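Local coordinates for uncharacterized ABC transporter solute-binding protein yclQ (Bacillus subtilis subsp. subtilis str. 168, PDB 3GFV), which binds petrobactin, both iron-free and ferric, and its precursor 3,4-dihydroxybenzoic acid, for the YclNOPQ ABC transporter that takes up ferric-petrobactin, at residues D135-G140 / D151-I156. Sequence-based numbering, arbitrary orientation.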
ATOM      1  N   ASP A 135       5.608   6.870   9.604  1.00 22.91           N
ATOM      2  CA  ASP A 135       5.078   7.713   8.526  1.00 18.79           C
ATOM      3  C   ASP A 135       3.854   8.471   9.005  1.00 24.40           C
ATOM      4  O   ASP A 135       3.748   9.685   8.780  1.00 23.10           O
ATOM      5  CB  ASP A 135       4.678   6.863   7.315  1.00 18.86           C
ATOM      6  CG  ASP A 135       5.884   6.339   6.547  1.00 27.26           C
ATOM      7  OD1 ASP A 135       7.030   6.728   6.893  1.00 27.09           O
ATOM      8  OD2 ASP A 135       5.680   5.531   5.604  1.00 25.44           O
ATOM      9  N   ALA A 136       2.914   7.744   9.623  1.00 21.32           N
ATOM     10  CA  ALA A 136       1.689   8.357  10.139  1.00 27.39           C
ATOM     11  C   ALA A 136       2.012   9.432  11.175  1.00 29.21           C
ATOM     12  O   ALA A 136       1.471  10.545  11.149  1.00 23.83           O
ATOM     13  CB  ALA A 136       0.752   7.271  10.756  1.00 21.25           C
ATOM     14  N   GLU A 137       2.892   9.098  12.107  1.00 24.70           N
ATOM     15  CA  GLU A 137       3.256  10.052  13.160  1.00 27.77           C
ATOM     16  C   GLU A 137       3.893  11.320  12.608  1.00 30.22           C
ATOM     17  O   GLU A 137       3.719  12.420  13.178  1.00 26.08           O
ATOM     18  CB  GLU A 137       4.159   9.395  14.195  1.00 26.48           C
ATOM     19  CG  GLU A 137       3.424   8.342  14.996  1.00 26.87           C
ATOM     20  CD  GLU A 137       4.326   7.555  15.912  1.00 44.37           C
ATOM     21  OE1 GLU A 137       5.560   7.594  15.715  1.00 52.26           O
ATOM     22  OE2 GLU A 137       3.793   6.893  16.829  1.00 51.69           O
ATOM     23  N   THR A 138       4.640  11.167  11.521  1.00 28.70           N
ATOM     24  CA  THR A 138       5.273  12.319  10.859  1.00 29.01           C
ATOM     25  C   THR A 138       4.204  13.250  10.314  1.00 25.81           C
ATOM     26  O   THR A 138       4.269  14.469  10.484  1.00 24.54           O
ATOM     27  CB  THR A 138       6.248  11.861   9.736  1.00 25.76           C
ATOM     28  OG1 THR A 138       7.473  11.409  10.334  1.00 26.83           O
ATOM     29  CG2 THR A 138       6.555  12.997   8.754  1.00 24.08           C
ATOM     30  N   ILE A 139       3.211  12.677   9.643  1.00 25.69           N
ATOM     31  CA  ILE A 139       2.092  13.479   9.160  1.00 23.79           C
ATOM     32  C   ILE A 139       1.368  14.166  10.324  1.00 28.88           C
ATOM     33  O   ILE A 139       1.046  15.356  10.263  1.00 28.87           O
ATOM     34  CB  ILE A 139       1.140  12.633   8.292  1.00 24.12           C
ATOM     35  CG1 ILE A 139       1.868  12.234   7.005  1.00 24.99           C
ATOM     36  CG2 ILE A 139      -0.122  13.407   7.973  1.00 23.95           C
ATOM     37  CD1 ILE A 139       1.078  11.300   6.086  1.00 22.15           C
ATOM     38  N   GLY A 140       1.138  13.425  11.401  1.00 27.09           N
ATOM     39  CA  GLY A 140       0.553  14.020  12.595  1.00 26.58           C
ATOM     40  C   GLY A 140       1.311  15.233  13.102  1.00 29.20           C
ATOM     41  O   GLY A 140       0.716  16.255  13.473  1.00 28.19           O
ATOM     42  N   ASP A 151      -4.489   7.877  18.232  1.00 28.20           N
ATOM     43  CA  ASP A 151      -5.723   7.135  18.431  1.00 32.41           C
ATOM     44  C   ASP A 151      -6.029   6.210  17.251  1.00 31.67           C
ATOM     45  O   ASP A 151      -6.460   5.064  17.437  1.00 31.01           O
ATOM     46  CB  ASP A 151      -6.883   8.101  18.665  1.00 32.23           C
ATOM     47  CG  ASP A 151      -6.773   8.837  19.989  1.00 36.70           C
ATOM     48  OD1 ASP A 151      -6.065   8.342  20.901  1.00 32.79           O
ATOM     49  OD2 ASP A 151      -7.392   9.920  20.119  1.00 36.95           O
ATOM     50  N   GLU A 152      -5.814   6.701  16.036  1.00 28.46           N
ATOM     51  CA  GLU A 152      -6.033   5.886  14.853  1.00 25.50           C
ATOM     52  C   GLU A 152      -5.056   4.713  14.798  1.00 24.07           C
ATOM     53  O   GLU A 152      -5.428   3.612  14.418  1.00 27.11           O
ATOM     54  CB  GLU A 152      -5.915   6.737  13.582  1.00 27.77           C
ATOM     55  CG  GLU A 152      -7.015   7.792  13.451  1.00 32.44           C
ATOM     56  CD  GLU A 152      -8.407   7.175  13.438  1.00 47.95           C
ATOM     57  OE1 GLU A 152      -8.601   6.158  12.736  1.00 48.50           O
ATOM     58  OE2 GLU A 152      -9.307   7.706  14.123  1.00 52.02           O
ATOM     59  N   LEU A 153      -3.805   4.951  15.179  1.00 25.01           N
ATOM     60  CA  LEU A 153      -2.825   3.867  15.185  1.00 27.50           C
ATOM     61  C   LEU A 153      -3.237   2.827  16.231  1.00 26.72           C
ATOM     62  O   LEU A 153      -3.114   1.617  15.990  1.00 27.99           O
ATOM     63  CB  LEU A 153      -1.418   4.405  15.472  1.00 25.16           C
ATOM     64  CG  LEU A 153      -0.796   5.169  14.293  1.00 24.83           C
ATOM     65  CD1 LEU A 153       0.558   5.770  14.671  1.00 28.77           C
ATOM     66  CD2 LEU A 153      -0.664   4.278  13.052  1.00 27.40           C
ATOM     67  N   ALA A 154      -3.719   3.291  17.384  1.00 26.85           N
ATOM     68  CA  ALA A 154      -4.198   2.368  18.402  1.00 27.53           C
ATOM     69  C   ALA A 154      -5.336   1.480  17.904  1.00 27.77           C
ATOM     70  O   ALA A 154      -5.340   0.266  18.158  1.00 29.22           O
ATOM     71  CB  ALA A 154      -4.610   3.129  19.706  1.00 31.21           C
ATOM     72  N   ASN A 155      -6.299   2.066  17.199  1.00 26.76           N
ATOM     73  CA  ASN A 155      -7.405   1.287  16.643  1.00 31.89           C
ATOM     74  C   ASN A 155      -6.911   0.274  15.627  1.00 30.10           C
ATOM     75  O   ASN A 155      -7.388  -0.858  15.586  1.00 28.65           O
ATOM     76  CB  ASN A 155      -8.435   2.180  15.961  1.00 35.02           C
ATOM     77  CG  ASN A 155      -9.163   3.065  16.927  1.00 46.36           C
ATOM     78  OD1 ASN A 155      -9.268   2.759  18.126  1.00 47.34           O
ATOM     79  ND2 ASN A 155      -9.682   4.183  16.421  1.00 47.87           N
ATOM     80  N   ILE A 156      -5.971   0.696  14.788  1.00 23.83           N
ATOM     81  CA  ILE A 156      -5.371  -0.212  13.825  1.00 23.32           C
ATOM     82  C   ILE A 156      -4.634  -1.376  14.524  1.00 24.50           C
ATOM     83  O   ILE A 156      -4.775  -2.540  14.127  1.00 23.28           O
ATOM     84  CB  ILE A 156      -4.479   0.570  12.856  1.00 21.47           C
ATOM     85  CG1 ILE A 156      -5.381   1.319  11.875  1.00 24.35           C
ATOM     86  CG2 ILE A 156      -3.515  -0.367  12.116  1.00 22.08           C
ATOM     87  CD1 ILE A 156      -4.647   2.339  11.004  1.00 25.31           C
TER
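L153 reaches from helix 146-170 to helix 128-142 and meets A136 and E137 with the two methyls of its fork. One methyl, CD2, lies 4.0 Å from CB of A136. The other, CD1, is 4.2 Å from the same A136 CB, so the fork is set against the alanine methyl. CD1 also rests on the aliphatic part of E137, with L153 CD1 3.9 Å from E137 CG. The two side chains cross at about a right angle. OE2 of E137 passes 4.0 Å from L153 CD1, which is a van der Waals approach to a methyl. No hydrogen bond joins the two segments, and they bury only 106 Å² between them.

CB of A136 points at the other helix, and the nearest CA atoms, those of A136 and L153, are 8.1 Å apart. CB of L153 already points at helix 128-142, and with CG anti to the carbonyl carbon (chi1 -74°) the fork lies against A136 and E137. CB of E137 does not point at the other helix. Its CG, beside the backbone N, reaches CD1 of L153, and the chain, extended beyond CG (chi2 173°), carries OE2 to the same methyl. A136 and L153 are buried, while E137 is exposed and forms the outer margin of the contact.

Further out, F132 and K133, one turn earlier on helix 128-142, also touch L153, and F132 touches I156, which packs on L281, M284 and T285 of helix 281-296. I139 packs against S44, T47 and L48 of helix 42-50.

The two helices run roughly antiparallel and are joined by a short turn, as a helical hairpin. Helix 146-170 is the long helix that links the N- and C-terminal lobes, as in the class III periplasmic binding proteins for siderophores and vitamin B12.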